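Local coordinates for heat shock protein 16 (Schizosaccharomyces pombe, PDB 3W1Z) that forms a 16-subunit small heat shock protein assembly and probably acts as a chaperone that binds unfolded proteins, at residues G56-K59 against E60-Q63; N83-E87 against G88-W92; A117-N121 against G122-V126. All blocks are in the same frame, centred on the assembly; numbering follows the deposited sequence.

Contact 1 of 3, residues G56-K59 against E60-Q63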
loop_
_atom_site.group_PDB
_atom_site.type_symbol
_atom_site.label_atom_id
_atom_site.label_comp_id
_atom_site.label_asym_id
_atom_site.label_seq_id
_atom_site.Cartn_x
_atom_site.Cartn_y
_atom_site.Cartn_z
ATOM N N GLY B 56 -30.778 -15.467 19.713
ATOM C CA GLY B 56 -30.665 -15.590 21.155
ATOM C C GLY B 56 -30.888 -14.283 21.890
ATOM O O GLY B 56 -30.609 -14.177 23.085
ATOM N N VAL B 57 -31.393 -13.283 21.176
ATOM C CA VAL B 57 -31.679 -11.984 21.773
ATOM C C VAL B 57 -33.182 -11.788 21.941
ATOM O O VAL B 57 -33.946 -11.922 20.985
ATOM C CB VAL B 57 -31.117 -10.830 20.920
ATOM C CG1 VAL B 57 -31.435 -9.489 21.564
ATOM C CG2 VAL B 57 -29.618 -10.992 20.733
ATOM N N LYS B 58 -33.599 -11.483 23.165
ATOM C CA LYS B 58 -35.004 -11.226 23.456
ATOM C C LYS B 58 -35.431 -9.894 22.847
ATOM O O LYS B 58 -34.629 -8.964 22.756
ATOM C CB LYS B 58 -35.232 -11.205 24.966
ATOM C CG LYS B 58 -34.824 -12.484 25.678
ATOM C CD LYS B 58 -34.351 -12.182 27.090
ATOM C CE LYS B 58 -34.945 -13.146 28.100
ATOM N NZ LYS B 58 -34.530 -12.796 29.488
ATOM N N LYS B 59 -36.693 -9.807 22.435
ATOM C CA LYS B 59 -37.219 -8.590 21.821
ATOM C C LYS B 59 -37.116 -7.393 22.763
ATOM O O LYS B 59 -36.921 -6.259 22.327
ATOM C CB LYS B 59 -38.668 -8.791 21.362
ATOM C CG LYS B 59 -39.302 -7.541 20.762
ATOM C CD LYS B 59 -40.266 -7.866 19.630
ATOM C CE LYS B 59 -41.560 -8.477 20.138
ATOM N NZ LYS B 59 -42.550 -8.641 19.036
ATOM N N GLU B 60 -37.236 -7.657 24.059
ATOM C CA GLU B 60 -37.142 -6.608 25.065
ATOM C C GLU B 60 -35.714 -6.081 25.178
ATOM O O GLU B 60 -35.486 -4.990 25.701
ATOM C CB GLU B 60 -37.608 -7.137 26.423
ATOM C CG GLU B 60 -36.584 -8.017 27.126
ATOM C CD GLU B 60 -37.221 -9.152 27.901
ATOM O OE1 GLU B 60 -37.017 -9.225 29.132
ATOM O OE2 GLU B 60 -37.920 -9.978 27.276
ATOM N N ASP B 61 -34.755 -6.861 24.685
ATOM C CA ASP B 61 -33.342 -6.521 24.827
ATOM C C ASP B 61 -32.751 -5.789 23.625
ATOM O O ASP B 61 -31.579 -5.416 23.640
ATOM C CB ASP B 61 -32.518 -7.773 25.134
ATOM C CG ASP B 61 -32.691 -8.246 26.562
ATOM O OD1 ASP B 61 -32.988 -7.402 27.434
ATOM O OD2 ASP B 61 -32.529 -9.457 26.814
ATOM N N VAL B 62 -33.555 -5.584 22.589
ATOM C CA VAL B 62 -33.091 -4.848 21.419
ATOM C C VAL B 62 -33.728 -3.461 21.376
ATOM O O VAL B 62 -34.883 -3.287 21.761
ATOM C CB VAL B 62 -33.370 -5.623 20.102
ATOM C CG1 VAL B 62 -34.854 -5.907 19.946
ATOM C CG2 VAL B 62 -32.833 -4.866 18.893
ATOM N N GLN B 63 -32.954 -2.469 20.945
ATOM C CA GLN B 63 -33.492 -1.140 20.694
ATOM C C GLN B 63 -32.990 -0.591 19.361
ATOM O O GLN B 63 -31.844 -0.819 18.964
ATOM C CB GLN B 63 -33.172 -0.176 21.838
ATOM C CG GLN B 63 -31.703 0.138 22.003
ATOM C CD GLN B 63 -31.462 1.286 22.961
ATOM O OE1 GLN B 63 -31.098 1.076 24.118
ATOM N NE2 GLN B 63 -31.663 2.509 22.483
#
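The flat groups are the carboxylates of D61 and E60, and both lie beside the side chain of K58. D61 brings up one oxygen, OD2, which rests 3.3 Å from K58 CD, while E60 OE2 comes within 3.8 Å of K58 CB. The lysine's methylene chain is thus bordered by acidic oxygens, all three side chains setting off from the turn in the same direction. The ammonium group itself does not close a salt bridge: K58 NZ stays 4.4 Å from E60 OE1, so the attraction is probably a diffuse one at the protein surface. E60 reaches this place because its CG sits between its own backbone N and carbonyl carbon (chi1 77°), which brings the carboxylate alongside K58; K58 CG points away from its own carbonyl carbon (chi1 -58°), and from there the chain runs beside D61 OD2.

In the backbone, D61 N donates to K58 O at 2.9 Å, coming from well above the carbonyl plane and not along a lone pair. A weak bond of 3.4 Å from V62 N to K59 O continues the winding by one residue. V62 CG1 packs 3.2 Å from K59 O, and V57 CG1 meets D61 CB, two beta-branched residues bracketing the polar surface turn with buried aliphatic groups: V57 touches V77 and V62 touches I73, both on strand 70-77. K59 turns the other way, and its NZ hydrogen-bonds K143 O, at the C-terminus of the second subunit. With backbone angles of the type I class at K59, E60 and D61, these are two overlapping type I turns, forming the charged connection that leads into strand 62-67 of the alpha-crystallin beta sandwich.

Contact 2 of 3, residues N83-E87 against G88-W92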
loop_
_atom_site.group_PDB
_atom_site.type_symbol
_atom_site.label_atom_id
_atom_site.label_comp_id
_atom_site.label_asym_id
_atom_site.label_seq_id
_atom_site.Cartn_x
_atom_site.Cartn_y
_atom_site.Cartn_z
ATOM N N ASN B 83 -23.559 -19.611 34.214
ATOM C CA ASN B 83 -23.345 -20.323 35.471
ATOM C C ASN B 83 -22.993 -21.790 35.244
ATOM O O ASN B 83 -22.227 -22.378 36.015
ATOM C CB ASN B 83 -24.560 -20.210 36.390
ATOM C CG ASN B 83 -24.373 -20.965 37.691
ATOM O OD1 ASN B 83 -23.704 -20.487 38.608
ATOM N ND2 ASN B 83 -24.965 -22.153 37.779
ATOM N N GLU B 84 -23.559 -22.374 34.191
ATOM C CA GLU B 84 -23.232 -23.746 33.816
ATOM C C GLU B 84 -21.745 -23.843 33.483
ATOM O O GLU B 84 -21.050 -24.745 33.950
ATOM C CB GLU B 84 -24.076 -24.201 32.625
ATOM C CG GLU B 84 -25.573 -23.905 32.779
ATOM C CD GLU B 84 -26.407 -24.545 31.683
ATOM O OE1 GLU B 84 -27.549 -24.093 31.463
ATOM O OE2 GLU B 84 -25.922 -25.508 31.049
ATOM N N SER B 85 -21.259 -22.893 32.689
ATOM C CA SER B 85 -19.842 -22.828 32.348
ATOM C C SER B 85 -19.007 -22.592 33.599
ATOM O O SER B 85 -17.888 -23.091 33.712
ATOM C CB SER B 85 -19.586 -21.714 31.331
ATOM O OG SER B 85 -20.346 -21.911 30.150
ATOM N N THR B 86 -19.558 -21.829 34.538
ATOM C CA THR B 86 -18.873 -21.545 35.793
ATOM C C THR B 86 -18.825 -22.798 36.669
ATOM O O THR B 86 -17.987 -22.913 37.565
ATOM C CB THR B 86 -19.565 -20.400 36.559
ATOM O OG1 THR B 86 -19.958 -19.376 35.637
ATOM C CG2 THR B 86 -18.631 -19.805 37.601
ATOM N N GLU B 87 -19.725 -23.739 36.400
ATOM C CA GLU B 87 -19.769 -24.997 37.138
ATOM C C GLU B 87 -18.945 -26.086 36.458
ATOM O O GLU B 87 -18.903 -27.225 36.922
ATOM C CB GLU B 87 -21.214 -25.471 37.313
ATOM C CG GLU B 87 -22.022 -24.660 38.313
ATOM C CD GLU B 87 -23.417 -25.217 38.515
ATOM O OE1 GLU B 87 -24.213 -25.194 37.553
ATOM O OE2 GLU B 87 -23.714 -25.685 39.634
ATOM N N GLY B 88 -18.297 -25.729 35.353
ATOM C CA GLY B 88 -17.457 -26.658 34.619
ATOM C C GLY B 88 -18.229 -27.510 33.630
ATOM O O GLY B 88 -17.804 -28.613 33.287
ATOM N N ASN B 89 -19.369 -27.000 33.171
ATOM C CA ASN B 89 -20.232 -27.753 32.267
ATOM C C ASN B 89 -19.942 -27.552 30.783
ATOM O O ASN B 89 -20.471 -28.281 29.946
ATOM C CB ASN B 89 -21.706 -27.435 32.539
ATOM C CG ASN B 89 -22.146 -27.855 33.924
ATOM O OD1 ASN B 89 -21.321 -28.141 34.791
ATOM N ND2 ASN B 89 -23.456 -27.889 34.143
ATOM N N GLN B 90 -19.106 -26.573 30.452
ATOM C CA GLN B 90 -18.880 -26.228 29.050
ATOM C C GLN B 90 -18.067 -27.270 28.289
ATOM O O GLN B 90 -17.022 -27.725 28.755
ATOM C CB GLN B 90 -18.219 -24.853 28.900
ATOM C CG GLN B 90 -18.026 -24.446 27.441
ATOM C CD GLN B 90 -17.246 -23.158 27.272
ATOM O OE1 GLN B 90 -17.796 -22.065 27.398
ATOM N NE2 GLN B 90 -15.958 -23.282 26.971
ATOM N N ARG B 91 -18.553 -27.628 27.106
ATOM C CA ARG B 91 -17.844 -28.546 26.228
ATOM C C ARG B 91 -17.331 -27.837 24.971
ATOM O O ARG B 91 -16.126 -27.798 24.728
ATOM C CB ARG B 91 -18.709 -29.763 25.889
ATOM C CG ARG B 91 -19.010 -30.635 27.103
ATOM C CD ARG B 91 -17.761 -30.811 27.966
ATOM N NE ARG B 91 -18.000 -31.638 29.146
ATOM C CZ ARG B 91 -17.618 -31.315 30.379
ATOM N NH1 ARG B 91 -16.978 -30.173 30.603
ATOM N NH2 ARG B 91 -17.876 -32.132 31.390
ATOM N N TRP B 92 -18.242 -27.290 24.174
ATOM C CA TRP B 92 -17.861 -26.556 22.969
ATOM C C TRP B 92 -18.473 -25.157 22.967
ATOM O O TRP B 92 -19.663 -25.003 23.232
ATOM C CB TRP B 92 -18.321 -27.321 21.727
ATOM C CG TRP B 92 -17.600 -26.931 20.479
ATOM C CD1 TRP B 92 -18.028 -26.057 19.522
ATOM C CD2 TRP B 92 -16.320 -27.405 20.050
ATOM N NE1 TRP B 92 -17.091 -25.958 18.521
ATOM C CE2 TRP B 92 -16.032 -26.776 18.823
ATOM C CE3 TRP B 92 -15.389 -28.301 20.584
ATOM C CZ2 TRP B 92 -14.852 -27.015 18.121
ATOM C CZ3 TRP B 92 -14.219 -28.535 19.887
ATOM C CH2 TRP B 92 -13.961 -27.895 18.668
HETATM O O HOH W 1 -17.098 -25.027 32.011
#
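E84 and N89 make the first shell: N89 N donates to E84 O at 2.9 Å, tilted 32° from the carbonyl plane, and N89 CB lies 3.1 Å from the same oxygen. E87 N bonds E84 O from the opposite face, so this one carbonyl is gripped twice at the end of the helix. Next to it, G88 N donates to S85 O at 3.1 Å. These two bonds into the last turn, with positive phi at G88, are a Schellman motif; a CB at G88 would clash with E87 O, which is why glycine suits the site. Water 1 donates to S85 O and accepts from Q90 N, tying the helix end to the start of the strand.

Beyond this shell, N89 CG turns away from its own carbonyl carbon (chi1 -63°), placing OD1 3.4 Å from E87 O. These two acceptors both receive K137 NZ of the third subunit. Replacing N89 with a leucine would probably leave that lysine without one of its two oxygens and put an apolar branch beside E87 O. Farther out, R81 holds the E84 carboxylate in a salt bridge, and Q90 and W92 pair with a strand of the third subunit. E84 O, S85 O and E87 O are thus met by backbone N-H groups, by the water and by K137 of the third subunit, which probably fixes the helix end against that neighbour.

Contact 3 of 3, residues A117-N121 against G122-V126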
loop_
_atom_site.group_PDB
_atom_site.type_symbol
_atom_site.label_atom_id
_atom_site.label_comp_id
_atom_site.label_asym_id
_atom_site.label_seq_id
_atom_site.Cartn_x
_atom_site.Cartn_y
_atom_site.Cartn_z
ATOM N N ALA B 117 -39.957 -1.263 12.662
ATOM C CA ALA B 117 -39.042 -2.391 12.825
ATOM C C ALA B 117 -39.761 -3.665 13.267
ATOM O O ALA B 117 -40.546 -3.650 14.219
ATOM C CB ALA B 117 -37.931 -2.033 13.811
ATOM N N ASN B 118 -39.469 -4.767 12.580
ATOM C CA ASN B 118 -40.077 -6.058 12.888
ATOM C C ASN B 118 -39.025 -7.089 13.286
ATOM O O ASN B 118 -38.097 -7.357 12.528
ATOM C CB ASN B 118 -40.862 -6.572 11.681
ATOM C CG ASN B 118 -41.754 -5.511 11.073
ATOM O OD1 ASN B 118 -41.306 -4.690 10.273
ATOM N ND2 ASN B 118 -43.029 -5.523 11.446
ATOM N N PHE B 119 -39.175 -7.674 14.469
ATOM C CA PHE B 119 -38.205 -8.651 14.957
ATOM C C PHE B 119 -38.791 -10.057 15.023
ATOM O O PHE B 119 -39.695 -10.324 15.814
ATOM C CB PHE B 119 -37.676 -8.239 16.332
ATOM C CG PHE B 119 -36.573 -9.118 16.846
ATOM C CD1 PHE B 119 -36.627 -9.648 18.125
ATOM C CD2 PHE B 119 -35.483 -9.418 16.047
ATOM C CE1 PHE B 119 -35.610 -10.457 18.598
ATOM C CE2 PHE B 119 -34.464 -10.227 16.514
ATOM C CZ PHE B 119 -34.528 -10.746 17.791
ATOM N N SER B 120 -38.274 -10.953 14.188
ATOM C CA SER B 120 -38.745 -12.335 14.182
ATOM C C SER B 120 -37.633 -13.338 13.876
ATOM O O SER B 120 -36.790 -13.104 13.007
ATOM C CB SER B 120 -39.909 -12.501 13.199
ATOM O OG SER B 120 -39.637 -11.851 11.970
ATOM N N ASN B 121 -37.650 -14.456 14.600
ATOM C CA ASN B 121 -36.675 -15.533 14.433
ATOM C C ASN B 121 -35.221 -15.068 14.468
ATOM O O ASN B 121 -34.405 -15.492 13.650
ATOM C CB ASN B 121 -36.951 -16.319 13.149
ATOM C CG ASN B 121 -38.321 -16.965 13.147
ATOM O OD1 ASN B 121 -38.845 -17.341 14.196
ATOM N ND2 ASN B 121 -38.912 -17.095 11.965
ATOM N N GLY B 122 -34.908 -14.191 15.414
ATOM C CA GLY B 122 -33.552 -13.703 15.579
ATOM C C GLY B 122 -33.124 -12.715 14.511
ATOM O O GLY B 122 -31.982 -12.260 14.504
ATOM N N LEU B 123 -34.036 -12.383 13.603
ATOM C CA LEU B 123 -33.743 -11.394 12.573
ATOM C C LEU B 123 -34.563 -10.126 12.784
ATOM O O LEU B 123 -35.793 -10.169 12.867
ATOM C CB LEU B 123 -33.994 -11.962 11.174
ATOM C CG LEU B 123 -33.569 -11.059 10.009
ATOM C CD1 LEU B 123 -32.054 -10.915 9.951
ATOM C CD2 LEU B 123 -34.111 -11.579 8.687
ATOM N N LEU B 124 -33.865 -9.001 12.878
ATOM C CA LEU B 124 -34.502 -7.701 13.020
ATOM C C LEU B 124 -34.482 -6.959 11.693
ATOM O O LEU B 124 -33.419 -6.656 11.158
ATOM C CB LEU B 124 -33.777 -6.868 14.073
ATOM C CG LEU B 124 -34.201 -5.400 14.124
ATOM C CD1 LEU B 124 -35.507 -5.237 14.888
ATOM C CD2 LEU B 124 -33.102 -4.548 14.727
ATOM N N THR B 125 -35.662 -6.663 11.163
ATOM C CA THR B 125 -35.768 -5.929 9.911
ATOM C C THR B 125 -36.272 -4.511 10.143
ATOM O O THR B 125 -37.399 -4.306 10.595
ATOM C CB THR B 125 -36.696 -6.641 8.911
ATOM O OG1 THR B 125 -36.150 -7.923 8.580
ATOM C CG2 THR B 125 -36.841 -5.815 7.642
ATOM N N VAL B 126 -35.424 -3.535 9.841
ATOM C CA VAL B 126 -35.817 -2.134 9.910
ATOM C C VAL B 126 -36.178 -1.654 8.510
ATOM O O VAL B 126 -35.500 -1.986 7.538
ATOM C CB VAL B 126 -34.691 -1.255 10.487
ATOM C CG1 VAL B 126 -35.164 0.184 10.649
ATOM C CG2 VAL B 126 -34.215 -1.810 11.819
#
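N118 and T125 form a hydrogen-bonded antiparallel pair: N118 N to T125 O and T125 N to N118 O are both 2.9 Å, the second nearly straight at 176°. S120 and L123 repeat the pattern, and L123 N reaches S120 O from above the carbonyl plane, closing a type I' turn with N121 and G122 at its corners; both have positive phi, which asparagine tolerates and glycine favours.

On the face of A117, F119, L124 and V126 the packing is apolar. F119 CG lies opposite its own N (chi1 -174°), which swings the ring across the neighbouring strand: CD2 comes 3.3 Å from L123 O and 3.6 Å from L124 CB, with L124 N at the ring edge. The methyl of A117 meets L124 CD1 and V126 CG2, both 4.2 Å from its CB. Outside the hairpin, I140 and I142 of the second subunit cover A117 and F119, while T125 OG1 bonds D51 on the other face. The ladder bonds thus satisfy N118, S120, L123 and T125, while G122, L124 and V126 turn their backbone groups to L54, V52 and V50: the hairpin is one strand pair within a larger sheet, its apolar face given to the sandwich core and the neighbour's C-terminal tail.

Contacts 1 and 3 touch, with centres 10 Å apart: F119 CE1 lies 3.3 Å from V57 O, and V62 CG2 is 4.2 Å from L124 CD2, so the turn packs against the hairpin although the two belong to different sheets of the sandwich. Together they receive I142 of the second subunit, which packs on K59, V62 and F119, as in the binding of the family's C-terminal isoleucine-x-isoleucine motif. Contact 2 stands apart, its centre 24 Å from contact 1 and 30 Å from contact 3, on a loop exchanged with the third subunit. That subunit also meets both others, K58 packing on its N121 and N121 on its V57.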